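Local atomic coordinates of oxidase/hydroxylase (Streptomyces hygroscopicus subsp. hygroscopicus, PDB entry 4XCB), a protein that probably acts as a metal- and 2-oxoglutarate-dependent oxygenase in antibiotic biosynthesis and binds hygromycin B beside its metal centre. Residues S155-Q160 with T189-F194; L102-G106 with V255-V260; F65-A69 with T223-Y227; C136-L142 with D199-E205. All coordinates share one frame; numbering follows the deposited sequence.

The four contacts illustrate how a double-stranded beta-helix assembles its reaction centre from two facing sheets. Interaction 1 lies in the four-stranded sheet, to which strand 102-105 of interaction 2 also belongs; their centres are about 15 Å apart. Interaction 4 and segment 223-227 of interaction 3, with centres about 11 Å apart, share the six-stranded sheet, on which helix 63-69 packs; strands 220-229 and 139-144 are neighbours there. Phe156 of interaction 1 packs on Leu201, Leu203 and Leu142 of interaction 4, joining the two sheets. Along the chain, interaction 1 falls between the segments of interaction 4, whereas interactions 2 and 3 alternate. Interactions 2 and 4 both touch hygromycin and 2-oxoglutarate, so residues distant in sequence enclose one site.

Interaction 1 of 4, residues S155-Q160 with T189-F194; sequences SFCYVQ and TLSDVF
Asp192 OD1 is held by two groups: Ser155 OG reaches it over 2.9 Å in a weak hydrogen bond, while its stronger partner is Arg212, in a salt bridge. From this end, strands 156-159 and 190-193 run antiparallel. Ser191 N donates to Tyr158 O at 2.9 Å, and Tyr158 N returns a bond to Ser191 O. Past the strands, Gln160 N closes the ladder on Thr189 O at 2.9 Å.

Tyr158 does most of the side-chain work. Its CG sits between the backbone N and the carbonyl carbon (chi1 65°), which brings the ring across toward the partner strand. There CE1 meets Val193 CG2 at 3.5 Å, the two side chains crossing at about a right angle, and the hydroxyl lies close to Ser191 CB. In the plane of the ring, a water links Tyr158 OH (2.9 Å) to Asp192 O (2.8 Å). A leucine here would probably leave that water without its phenolic partner and strip Val193 of much of its aromatic cover. Phe156 lies alongside Val193, with Phe156 CD1 3.8 Å from Val193 CG2, and its ring also lines the 2-oxoglutarate pocket. Polar links thus tie an outermost strand of this sheet within the chain to one whose apolar side chain faces the co-substrate.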
# COMPACT_ATOMS: atom_id res chain seq x y z
N SER A 155 -0.46 29.21 -16.93
CA SER A 155 -1.06 27.88 -16.96
C SER A 155 -0.80 27.12 -15.68
O SER A 155 0.25 27.24 -15.06
CB SER A 155 -0.53 27.07 -18.15
OG SER A 155 0.88 26.90 -18.07
N PHE A 156 -1.81 26.36 -15.28
CA PHE A 156 -1.68 25.32 -14.28
C PHE A 156 -0.47 24.46 -14.64
O PHE A 156 -0.25 24.16 -15.82
CB PHE A 156 -2.97 24.51 -14.23
CG PHE A 156 -2.98 23.41 -13.21
CD1 PHE A 156 -2.46 22.16 -13.52
CD2 PHE A 156 -3.56 23.61 -11.98
CE1 PHE A 156 -2.49 21.15 -12.59
CE2 PHE A 156 -3.60 22.60 -11.04
CZ PHE A 156 -3.06 21.37 -11.35
N CYS A 157 0.32 24.10 -13.64
CA CYS A 157 1.40 23.15 -13.86
C CYS A 157 1.51 22.20 -12.68
O CYS A 157 1.06 22.50 -11.57
CB CYS A 157 2.74 23.87 -14.10
SG CYS A 157 3.29 25.03 -12.86
N TYR A 158 2.12 21.05 -12.93
CA TYR A 158 2.19 20.00 -11.94
C TYR A 158 3.44 19.16 -12.13
O TYR A 158 3.99 19.05 -13.24
CB TYR A 158 0.95 19.09 -12.02
CG TYR A 158 0.88 18.35 -13.32
CD1 TYR A 158 0.45 18.99 -14.48
CD2 TYR A 158 1.33 17.03 -13.42
CE1 TYR A 158 0.42 18.33 -15.69
CE2 TYR A 158 1.30 16.37 -14.63
CZ TYR A 158 0.85 17.02 -15.77
OH TYR A 158 0.81 16.38 -16.98
N VAL A 159 3.90 18.55 -11.05
CA VAL A 159 5.02 17.62 -11.14
C VAL A 159 4.48 16.22 -11.39
O VAL A 159 3.71 15.70 -10.59
CB VAL A 159 5.88 17.69 -9.87
CG1 VAL A 159 6.99 16.61 -9.88
CG2 VAL A 159 6.42 19.11 -9.68
N GLN A 160 4.89 15.61 -12.50
CA GLN A 160 4.37 14.31 -12.91
C GLN A 160 4.47 13.26 -11.80
O GLN A 160 5.54 13.08 -11.22
CB GLN A 160 5.12 13.83 -14.14
CG GLN A 160 4.55 12.60 -14.77
CD GLN A 160 5.44 12.02 -15.85
OE1 GLN A 160 5.43 10.82 -16.11
NE2 GLN A 160 6.23 12.88 -16.50
N THR A 189 10.23 17.07 -14.97
CA THR A 189 8.91 16.46 -14.95
C THR A 189 7.79 17.45 -14.62
O THR A 189 6.67 17.05 -14.31
CB THR A 189 8.85 15.31 -13.94
OG1 THR A 189 9.08 15.81 -12.62
CG2 THR A 189 9.91 14.26 -14.29
N LEU A 190 8.10 18.74 -14.68
CA LEU A 190 7.06 19.76 -14.54
C LEU A 190 6.35 19.98 -15.88
O LEU A 190 6.99 20.32 -16.89
CB LEU A 190 7.65 21.06 -14.03
CG LEU A 190 6.66 22.17 -13.70
CD1 LEU A 190 5.78 21.77 -12.54
CD2 LEU A 190 7.42 23.44 -13.39
N SER A 191 5.04 19.80 -15.89
CA SER A 191 4.24 19.88 -17.10
C SER A 191 3.14 20.92 -16.95
O SER A 191 2.73 21.23 -15.84
CB SER A 191 3.62 18.53 -17.44
OG SER A 191 4.63 17.58 -17.73
N ASP A 192 2.68 21.43 -18.08
CA ASP A 192 1.65 22.46 -18.12
C ASP A 192 0.32 21.90 -18.61
O ASP A 192 0.29 20.94 -19.40
CB ASP A 192 2.07 23.61 -19.02
CG ASP A 192 3.29 24.33 -18.51
OD1 ASP A 192 3.12 25.15 -17.58
OD2 ASP A 192 4.40 24.10 -19.04
N VAL A 193 -0.76 22.53 -18.16
CA VAL A 193 -2.11 22.14 -18.55
C VAL A 193 -2.86 23.35 -19.06
O VAL A 193 -2.93 24.37 -18.37
CB VAL A 193 -2.90 21.54 -17.37
CG1 VAL A 193 -4.33 21.21 -17.80
CG2 VAL A 193 -2.21 20.30 -16.83
N PHE A 194 -3.42 23.25 -20.26
CA PHE A 194 -4.14 24.38 -20.84
C PHE A 194 -5.63 24.12 -20.79
O PHE A 194 -6.08 22.99 -20.92
CB PHE A 194 -3.64 24.61 -22.27
CG PHE A 194 -2.16 24.77 -22.35
CD1 PHE A 194 -1.52 25.71 -21.56
CD2 PHE A 194 -1.40 23.93 -23.14
CE1 PHE A 194 -0.15 25.85 -21.60
CE2 PHE A 194 -0.02 24.06 -23.19
CZ PHE A 194 0.61 25.02 -22.42
O HOH W 1 -4.23 26.23 -16.96
O HOH W 2 0.04 18.15 -19.14
O HOH W 3 8.10 13.64 -11.31

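Interaction 2 of 4, residues L102-G106 with V255-V260; sequences LYLHG and VEEDFV. With NI (nickel (II) ion), chain E; HY0 (hygromycin b variant), chain G; AKG (2-oxoglutaric acid), chain F.
Leu104 and Glu256 exchange hydrogen bonds: Leu104 N donates to Glu256 OE1 at 2.8 Å, from above the carboxylate plane, and Glu256 N donates to Leu104 O at 3.0 Å. This is the tight part of the contact. The two side chains run side by side, and the Glu256 side chain crosses that of Tyr103 at about a right angle, with Glu256 OE1 3.5 Å from Tyr103 CB. Ser181 OG also binds OE1, and Leu182 N holds OE2, so the buried acid is fixed at both oxygens. Nearby, Val255 CG1 packs 3.6 Å from His105 CB.

The outer side is looser. Exposed Val260 touches Tyr103 only through CG1, which hovers over one ring face toward the rim, 4.3 Å from Tyr103 CZ.

Inward, the contact becomes the reaction site. His105 ND1 donates in the ring plane to Tyr103 O, which fixes the rotation of the imidazole; His105 NE2 binds nickel at 2.1 Å, and hygromycin C16 lies over the ring centre. His209, both chelating oxygens of 2-oxoglutarate and two waters complete the coordination in a site that also takes iron. Glu257 OE1 accepts from two hygromycin hydroxyls, O20 at 2.7 Å and O11. The chemistry is consistent with the carboxy-terminal loop, moored to the metal-bearing strand through Glu256, helping to seat the sugar over the metal-binding histidine.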
# COMPACT_ATOMS: atom_id res chain seq x y z
N LEU A 102 1.73 31.32 -8.83
CA LEU A 102 1.37 30.46 -7.70
C LEU A 102 2.40 29.34 -7.59
O LEU A 102 2.45 28.44 -8.43
CB LEU A 102 -0.04 29.89 -7.85
CG LEU A 102 -0.63 29.19 -6.63
CD1 LEU A 102 -0.68 30.15 -5.46
CD2 LEU A 102 -2.03 28.72 -6.95
N TYR A 103 3.23 29.42 -6.55
CA TYR A 103 4.33 28.48 -6.40
C TYR A 103 3.80 27.09 -6.05
O TYR A 103 2.67 26.96 -5.58
CB TYR A 103 5.30 28.97 -5.33
CG TYR A 103 5.97 30.29 -5.67
CD1 TYR A 103 6.38 30.56 -6.96
CD2 TYR A 103 6.17 31.26 -4.69
CE1 TYR A 103 6.99 31.75 -7.27
CE2 TYR A 103 6.78 32.45 -5.00
CZ TYR A 103 7.19 32.69 -6.30
OH TYR A 103 7.79 33.88 -6.62
N LEU A 104 4.63 26.07 -6.27
CA LEU A 104 4.22 24.69 -6.06
C LEU A 104 3.77 24.41 -4.63
O LEU A 104 4.31 24.94 -3.66
CB LEU A 104 5.35 23.72 -6.42
CG LEU A 104 5.72 23.73 -7.90
CD1 LEU A 104 6.75 22.62 -8.19
CD2 LEU A 104 4.46 23.60 -8.77
N HIS A 105 2.75 23.57 -4.53
CA HIS A 105 2.24 23.12 -3.23
C HIS A 105 1.66 21.74 -3.41
O HIS A 105 1.42 21.31 -4.53
CB HIS A 105 1.20 24.09 -2.66
CG HIS A 105 0.14 24.50 -3.65
ND1 HIS A 105 0.34 25.50 -4.58
CD2 HIS A 105 -1.13 24.07 -3.83
CE1 HIS A 105 -0.76 25.66 -5.29
NE2 HIS A 105 -1.66 24.80 -4.86
N GLY A 106 1.39 21.04 -2.31
CA GLY A 106 0.96 19.66 -2.39
C GLY A 106 2.17 18.75 -2.54
O GLY A 106 3.30 19.18 -2.33
N VAL A 255 5.82 23.73 1.33
CA VAL A 255 5.39 24.26 0.04
C VAL A 255 6.45 25.26 -0.42
O VAL A 255 7.20 25.77 0.41
CB VAL A 255 4.01 24.94 0.10
CG1 VAL A 255 2.93 23.92 0.51
CG2 VAL A 255 4.02 26.10 1.08
N GLU A 256 6.51 25.56 -1.71
CA GLU A 256 7.55 26.47 -2.19
C GLU A 256 7.50 27.84 -1.53
O GLU A 256 8.54 28.46 -1.34
CB GLU A 256 7.47 26.63 -3.70
CG GLU A 256 8.19 25.53 -4.42
CD GLU A 256 8.34 25.80 -5.90
OE1 GLU A 256 7.44 26.45 -6.47
OE2 GLU A 256 9.36 25.36 -6.48
N GLU A 257 6.31 28.30 -1.15
CA GLU A 257 6.17 29.57 -0.44
C GLU A 257 7.03 29.63 0.83
O GLU A 257 7.41 30.71 1.27
CB GLU A 257 4.70 29.80 -0.08
CG GLU A 257 4.37 31.22 0.36
CD GLU A 257 2.92 31.38 0.79
OE1 GLU A 257 2.08 30.53 0.41
OE2 GLU A 257 2.62 32.35 1.52
N ASP A 258 7.34 28.47 1.42
CA ASP A 258 8.18 28.41 2.62
C ASP A 258 9.65 28.72 2.32
O ASP A 258 10.40 29.08 3.23
CB ASP A 258 8.13 27.03 3.27
CG ASP A 258 6.76 26.66 3.81
OD1 ASP A 258 6.10 27.51 4.47
OD2 ASP A 258 6.36 25.49 3.59
N PHE A 259 10.05 28.55 1.06
CA PHE A 259 11.47 28.50 0.70
C PHE A 259 11.88 29.52 -0.37
O PHE A 259 13.05 29.88 -0.46
CB PHE A 259 11.85 27.10 0.18
CG PHE A 259 11.61 25.99 1.17
CD1 PHE A 259 11.97 26.12 2.50
CD2 PHE A 259 11.00 24.80 0.76
CE1 PHE A 259 11.74 25.09 3.41
CE2 PHE A 259 10.77 23.77 1.67
CZ PHE A 259 11.14 23.92 2.99
N VAL A 260 10.94 29.94 -1.20
CA VAL A 260 11.30 30.68 -2.42
C VAL A 260 11.01 32.17 -2.31
O VAL A 260 10.59 32.66 -1.26
CB VAL A 260 10.56 30.12 -3.66
CG1 VAL A 260 10.85 30.97 -4.88
CG2 VAL A 260 10.94 28.66 -3.90
NI NI E . -3.65 24.22 -5.39
C1 HY0 G . 0.49 27.23 3.52
C2 HY0 G . 1.68 27.73 4.30
C3 HY0 G . 1.35 29.06 4.95
C4 HY0 G . 0.96 30.09 3.89
C5 HY0 G . -0.18 29.57 3.01
C6 HY0 G . 0.10 28.21 2.44
N7 HY0 G . 2.00 26.77 5.29
O8 HY0 G . 0.85 26.01 2.91
N9 HY0 G . 0.54 31.28 4.54
C10 HY0 G . 1.73 32.03 4.94
O11 HY0 G . -0.34 30.47 1.93
C12 HY0 G . -2.10 26.45 0.00
C13 HY0 G . -0.90 27.21 0.49
O14 HY0 G . -0.51 28.27 -0.34
C15 HY0 G . -0.20 27.80 -1.62
C16 HY0 G . -1.50 27.46 -2.29
C17 HY0 G . -2.16 26.29 -1.46
O18 HY0 G . -1.12 27.74 1.80
C19 HY0 G . 0.53 28.90 -2.39
O20 HY0 G . 1.83 29.04 -1.83
O21 HY0 G . -2.34 28.56 -2.31
O22 HY0 G . -3.47 26.20 -1.83
C23 HY0 G . -4.24 26.28 -0.61
C24 HY0 G . -5.53 26.98 -0.90
C25 HY0 G . -6.50 26.80 0.26
C26 HY0 G . -6.66 25.33 0.61
C27 HY0 G . -5.32 24.77 0.93
O28 HY0 G . -4.49 24.96 -0.20
O29 HY0 G . -3.42 27.01 0.40
O30 HY0 G . -5.33 28.39 -1.05
O31 HY0 G . -7.72 27.40 -0.08
O32 HY0 G . -7.26 24.60 -0.46
C33 HY0 G . -5.41 23.27 1.22
C34 HY0 G . -4.20 22.83 2.02
O35 HY0 G . -4.29 23.25 3.36
N36 HY0 G . -5.39 22.57 -0.01
C1 AKG F . -5.15 26.49 -5.74
O1 AKG F . -4.74 25.79 -4.76
O2 AKG F . -5.97 27.44 -5.56
C2 AKG F . -4.65 26.19 -7.13
O5 AKG F . -3.96 25.20 -7.27
C3 AKG F . -4.98 27.13 -8.28
C4 AKG F . -4.88 26.48 -9.64
C5 AKG F . -4.95 27.54 -10.72
O3 AKG F . -5.03 27.20 -11.94
O4 AKG F . -4.94 28.76 -10.40
O HOH W 4 3.95 27.44 -2.39
O HOH W 5 -5.74 23.43 -5.85
O HOH W 6 -4.10 23.42 -3.60

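Interaction 3 of 4, residues F65-A69 with T223-Y227; sequences FARLA and TAFGY
Phe225 and Ala69 join helix 63-69 to the major sheet of the double-stranded beta-helix, a worked case of a helix packed on a barrel wall. Strand 220-229 lies within that sheet, and the two short segments run at 49° to each other. Phe225 has the most surface buried here, followed by Ala69 and Phe65.

The ring of Phe225 stands out from the strand toward the helix, its CG anti to the carbonyl carbon (chi1 -60°). Ala69 comes over one face: CA lies above the plane, displaced toward the rim, and Ala69 CB reaches Phe225 CD1 at 3.7 Å. The small methyl lets helix backbone and ring come together this closely. Leu68 crosses the aromatic side chain at about a right angle and brings CD2 to 3.6 Å from Phe225 CE2. Phe65 meets the far end of the ring more loosely, with CD1 4.3 Å from Phe225 CZ, and sets its own CE1 4.0 Å from Thr223 CG2. Thr223 OG1 is buried here and has no polar partner in the model.

Helices 29-40 and 72-82 extend the cover, the first over Phe65 and Leu68, the second over Phe225 and Tyr227. Beyond the apolar patch, Tyr227 OH donates to Ala69 O at 2.7 Å, the acceptor lying at the ring's edge and in its plane.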
# COMPACT_ATOMS: atom_id res chain seq x y z
N PHE A 65 -23.24 30.74 -6.41
CA PHE A 65 -22.11 29.87 -6.16
C PHE A 65 -22.44 28.80 -5.13
O PHE A 65 -21.82 27.73 -5.14
CB PHE A 65 -20.89 30.69 -5.79
CG PHE A 65 -20.34 31.45 -6.96
CD1 PHE A 65 -19.87 30.76 -8.07
CD2 PHE A 65 -20.31 32.83 -6.97
CE1 PHE A 65 -19.38 31.44 -9.17
CE2 PHE A 65 -19.80 33.52 -8.08
CZ PHE A 65 -19.35 32.82 -9.17
N ALA A 66 -23.42 29.06 -4.27
CA ALA A 66 -23.96 28.00 -3.43
C ALA A 66 -24.51 26.87 -4.29
O ALA A 66 -24.30 25.69 -4.00
CB ALA A 66 -25.05 28.53 -2.50
N ARG A 67 -25.20 27.23 -5.37
CA ARG A 67 -25.79 26.23 -6.26
C ARG A 67 -24.71 25.55 -7.10
O ARG A 67 -24.78 24.34 -7.34
CB ARG A 67 -26.85 26.86 -7.16
CG ARG A 67 -28.12 27.24 -6.38
CD ARG A 67 -29.27 27.60 -7.29
NE ARG A 67 -29.05 28.89 -7.93
CZ ARG A 67 -29.39 30.05 -7.39
NH1 ARG A 67 -29.98 30.08 -6.20
NH2 ARG A 67 -29.15 31.18 -8.03
N LEU A 68 -23.72 26.32 -7.53
CA LEU A 68 -22.61 25.76 -8.30
C LEU A 68 -21.91 24.68 -7.47
O LEU A 68 -21.59 23.61 -7.99
CB LEU A 68 -21.63 26.85 -8.73
CG LEU A 68 -20.43 26.37 -9.52
CD1 LEU A 68 -20.90 25.52 -10.68
CD2 LEU A 68 -19.62 27.55 -10.03
N ALA A 69 -21.67 24.96 -6.20
CA ALA A 69 -21.00 24.00 -5.30
C ALA A 69 -21.73 22.66 -5.19
O ALA A 69 -21.11 21.64 -4.93
CB ALA A 69 -20.84 24.61 -3.92
N THR A 223 -12.99 29.61 -10.17
CA THR A 223 -13.57 29.32 -8.86
C THR A 223 -13.24 27.88 -8.48
O THR A 223 -13.26 26.99 -9.32
CB THR A 223 -15.09 29.53 -8.87
OG1 THR A 223 -15.67 28.69 -9.87
CG2 THR A 223 -15.42 30.99 -9.18
N ALA A 224 -12.90 27.67 -7.22
CA ALA A 224 -12.44 26.36 -6.75
C ALA A 224 -13.35 25.86 -5.65
O ALA A 224 -13.67 26.60 -4.71
CB ALA A 224 -11.02 26.44 -6.25
N PHE A 225 -13.73 24.59 -5.73
CA PHE A 225 -14.56 24.00 -4.69
C PHE A 225 -13.89 22.75 -4.17
O PHE A 225 -13.49 21.89 -4.96
CB PHE A 225 -15.96 23.70 -5.23
CG PHE A 225 -16.68 24.92 -5.72
CD1 PHE A 225 -17.39 25.72 -4.84
CD2 PHE A 225 -16.65 25.28 -7.05
CE1 PHE A 225 -18.05 26.85 -5.28
CE2 PHE A 225 -17.30 26.43 -7.51
CZ PHE A 225 -18.00 27.21 -6.61
N GLY A 226 -13.77 22.65 -2.85
CA GLY A 226 -13.00 21.59 -2.22
C GLY A 226 -13.95 20.67 -1.49
O GLY A 226 -14.85 21.13 -0.79
N TYR A 227 -13.76 19.37 -1.69
CA TYR A 227 -14.64 18.36 -1.13
C TYR A 227 -13.86 17.30 -0.41
O TYR A 227 -12.74 16.96 -0.81
CB TYR A 227 -15.49 17.69 -2.23
CG TYR A 227 -16.29 18.63 -3.09
CD1 TYR A 227 -15.74 19.16 -4.25
CD2 TYR A 227 -17.59 18.99 -2.75
CE1 TYR A 227 -16.47 20.02 -5.05
CE2 TYR A 227 -18.33 19.85 -3.55
CZ TYR A 227 -17.76 20.36 -4.69
OH TYR A 227 -18.48 21.22 -5.50

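Interaction 4 of 4, residues C136-L142 with D199-E205; sequences CPYVKAL and DVLLLNE. With HY0 (hygromycin b variant), chain G; AKG (2-oxoglutaric acid), chain F.
Lys140 and Glu205 cross obliquely, the aliphatic part of the lysine running past the carboxylate so that Lys140 CD lies 3.4 Å from Glu205 OE2. Glu205 is bent at chi2 (-66°), which folds its carboxylate back toward the lysine; the amino group remains at 3.9 Å, a long salt bridge between Lys140 NZ and Glu205 OE2. A water shared by the pair, 3.0 Å from Lys140 NZ and 2.8 Å from Glu205 OE2, is also a ligand of the nickel. The extended lysine carries NZ on to Tyr92 OH and to hygromycin O32, the latter at 2.9 Å. With a methionine in its place, Glu205 would probably lose its salt-bridge partner and hygromycin O32 a hydrogen-bond donor.

Tyr138 lies alongside Glu205, pointing the same way, with CD2 3.7 Å from Glu205 CG and the ring and carboxylate planes 58° apart; its hydroxyl goes to Glu90. On the face that carries Lys140, Leu142 packs against Leu201 and, more distantly, Leu203, and its CD1 approaches C4 of 2-oxoglutarate at 3.9 Å. Paired backbone bonds at Lys140 with Leu203 and at Leu142 with Leu201 keep the strands in antiparallel register. Strand 20-23 flanks the pair beyond 200-204 and strand 220-229 beyond 139-144, while helix 72-82 covers the other face at Val139 and Leu202, where Phe15 of helix 9-18 also rests on Leu202 and Asn204.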
# COMPACT_ATOMS: atom_id res chain seq x y z
N CYS A 136 -9.91 9.24 -2.52
CA CYS A 136 -9.07 10.42 -2.29
C CYS A 136 -9.79 11.35 -1.33
O CYS A 136 -10.90 11.79 -1.62
CB CYS A 136 -8.77 11.17 -3.58
SG CYS A 136 -8.10 10.11 -4.88
N PRO A 137 -9.17 11.65 -0.19
CA PRO A 137 -9.95 12.38 0.82
C PRO A 137 -10.08 13.89 0.57
O PRO A 137 -10.95 14.49 1.19
CB PRO A 137 -9.18 12.10 2.11
CG PRO A 137 -7.78 11.91 1.66
CD PRO A 137 -7.85 11.23 0.32
N TYR A 138 -9.25 14.49 -0.28
CA TYR A 138 -9.37 15.93 -0.49
C TYR A 138 -9.21 16.19 -1.96
O TYR A 138 -8.11 16.04 -2.49
CB TYR A 138 -8.32 16.70 0.32
CG TYR A 138 -8.69 18.13 0.64
CD1 TYR A 138 -8.71 18.57 1.95
CD2 TYR A 138 -9.03 19.02 -0.36
CE1 TYR A 138 -9.05 19.87 2.26
CE2 TYR A 138 -9.37 20.33 -0.07
CZ TYR A 138 -9.38 20.75 1.24
OH TYR A 138 -9.73 22.05 1.56
N VAL A 139 -10.31 16.55 -2.62
CA VAL A 139 -10.26 16.88 -4.04
C VAL A 139 -10.90 18.24 -4.29
O VAL A 139 -11.76 18.72 -3.52
CB VAL A 139 -10.94 15.80 -4.90
CG1 VAL A 139 -10.28 14.42 -4.66
CG2 VAL A 139 -12.40 15.73 -4.59
N LYS A 140 -10.46 18.88 -5.37
CA LYS A 140 -10.98 20.16 -5.78
C LYS A 140 -11.55 20.09 -7.17
O LYS A 140 -11.00 19.41 -8.04
CB LYS A 140 -9.90 21.23 -5.75
CG LYS A 140 -9.60 21.76 -4.40
CD LYS A 140 -8.71 22.99 -4.53
CE LYS A 140 -8.24 23.44 -3.17
NZ LYS A 140 -7.08 24.38 -3.30
N ALA A 141 -12.64 20.80 -7.38
CA ALA A 141 -13.11 21.09 -8.72
C ALA A 141 -12.77 22.53 -9.02
O ALA A 141 -13.30 23.45 -8.40
CB ALA A 141 -14.60 20.83 -8.86
N LEU A 142 -11.86 22.74 -9.97
CA LEU A 142 -11.54 24.07 -10.44
C LEU A 142 -12.37 24.37 -11.68
O LEU A 142 -12.24 23.70 -12.70
CB LEU A 142 -10.05 24.19 -10.77
CG LEU A 142 -9.02 23.75 -9.73
CD1 LEU A 142 -7.62 23.85 -10.30
CD2 LEU A 142 -9.10 24.59 -8.50
N ASP A 199 -14.30 24.82 -18.71
CA ASP A 199 -13.69 23.54 -18.36
C ASP A 199 -13.62 23.37 -16.85
O ASP A 199 -13.52 24.34 -16.10
CB ASP A 199 -12.27 23.42 -18.91
CG ASP A 199 -12.20 23.36 -20.42
OD1 ASP A 199 -13.25 23.19 -21.09
OD2 ASP A 199 -11.06 23.46 -20.94
N VAL A 200 -13.63 22.11 -16.41
CA VAL A 200 -13.42 21.77 -15.01
C VAL A 200 -12.11 20.97 -14.89
O VAL A 200 -11.91 20.01 -15.62
CB VAL A 200 -14.58 20.93 -14.46
CG1 VAL A 200 -14.26 20.42 -13.06
CG2 VAL A 200 -15.87 21.76 -14.44
N LEU A 201 -11.24 21.38 -13.97
CA LEU A 201 -10.09 20.55 -13.61
C LEU A 201 -10.40 19.92 -12.25
O LEU A 201 -10.53 20.61 -11.23
CB LEU A 201 -8.79 21.38 -13.60
CG LEU A 201 -7.42 20.67 -13.63
CD1 LEU A 201 -6.34 21.66 -14.00
CD2 LEU A 201 -7.09 20.02 -12.26
N LEU A 202 -10.56 18.59 -12.26
CA LEU A 202 -10.78 17.79 -11.06
C LEU A 202 -9.40 17.41 -10.53
O LEU A 202 -8.63 16.80 -11.26
CB LEU A 202 -11.60 16.55 -11.39
CG LEU A 202 -12.07 15.63 -10.27
CD1 LEU A 202 -13.20 16.29 -9.50
CD2 LEU A 202 -12.55 14.31 -10.83
N LEU A 203 -9.11 17.73 -9.27
CA LEU A 203 -7.73 17.68 -8.77
C LEU A 203 -7.60 16.90 -7.46
O LEU A 203 -8.26 17.23 -6.48
CB LEU A 203 -7.22 19.10 -8.58
CG LEU A 203 -5.83 19.31 -7.98
CD1 LEU A 203 -4.78 18.69 -8.88
CD2 LEU A 203 -5.57 20.80 -7.81
N ASN A 204 -6.75 15.89 -7.45
CA ASN A 204 -6.30 15.24 -6.22
C ASN A 204 -5.32 16.16 -5.51
O ASN A 204 -4.25 16.45 -6.05
CB ASN A 204 -5.62 13.90 -6.56
CG ASN A 204 -5.28 13.07 -5.33
OD1 ASN A 204 -5.17 13.59 -4.23
ND2 ASN A 204 -5.09 11.76 -5.52
N GLU A 205 -5.64 16.63 -4.31
CA GLU A 205 -4.79 17.63 -3.68
C GLU A 205 -3.44 17.05 -3.25
O GLU A 205 -2.55 17.78 -2.84
CB GLU A 205 -5.52 18.29 -2.50
CG GLU A 205 -6.49 19.39 -2.97
CD GLU A 205 -5.76 20.57 -3.59
OE1 GLU A 205 -4.88 21.16 -2.92
OE2 GLU A 205 -6.07 20.92 -4.75
C1 HY0 G . 0.49 27.23 3.52
C2 HY0 G . 1.68 27.73 4.30
C3 HY0 G . 1.35 29.06 4.95
C4 HY0 G . 0.96 30.09 3.89
C5 HY0 G . -0.18 29.57 3.01
C6 HY0 G . 0.10 28.21 2.44
N7 HY0 G . 2.00 26.77 5.29
O8 HY0 G . 0.85 26.01 2.91
N9 HY0 G . 0.54 31.28 4.54
C10 HY0 G . 1.73 32.03 4.94
O11 HY0 G . -0.34 30.47 1.93
C12 HY0 G . -2.10 26.45 0.00
C13 HY0 G . -0.90 27.21 0.49
O14 HY0 G . -0.51 28.27 -0.34
C15 HY0 G . -0.20 27.80 -1.62
C16 HY0 G . -1.50 27.46 -2.29
C17 HY0 G . -2.16 26.29 -1.46
O18 HY0 G . -1.12 27.74 1.80
C19 HY0 G . 0.53 28.90 -2.39
O20 HY0 G . 1.83 29.04 -1.83
O21 HY0 G . -2.34 28.56 -2.31
O22 HY0 G . -3.47 26.20 -1.83
C23 HY0 G . -4.24 26.28 -0.61
C24 HY0 G . -5.53 26.98 -0.90
C25 HY0 G . -6.50 26.80 0.26
C26 HY0 G . -6.66 25.33 0.61
C27 HY0 G . -5.32 24.77 0.93
O28 HY0 G . -4.49 24.96 -0.20
O29 HY0 G . -3.42 27.01 0.40
O30 HY0 G . -5.33 28.39 -1.05
O31 HY0 G . -7.72 27.40 -0.08
O32 HY0 G . -7.26 24.60 -0.46
C33 HY0 G . -5.41 23.27 1.22
C34 HY0 G . -4.20 22.83 2.02
O35 HY0 G . -4.29 23.25 3.36
N36 HY0 G . -5.39 22.57 -0.01
C1 AKG F . -5.15 26.49 -5.74
O1 AKG F . -4.74 25.79 -4.76
O2 AKG F . -5.97 27.44 -5.56
C2 AKG F . -4.65 26.19 -7.13
O5 AKG F . -3.96 25.20 -7.27
C3 AKG F . -4.98 27.13 -8.28
C4 AKG F . -4.88 26.48 -9.64
C5 AKG F . -4.95 27.54 -10.72
O3 AKG F . -5.03 27.20 -11.94
O4 AKG F . -4.94 28.76 -10.40
O HOH W 7 -6.54 13.56 -1.63
O HOH W 6 -4.10 23.42 -3.60
O HOH W 5 -5.74 23.43 -5.85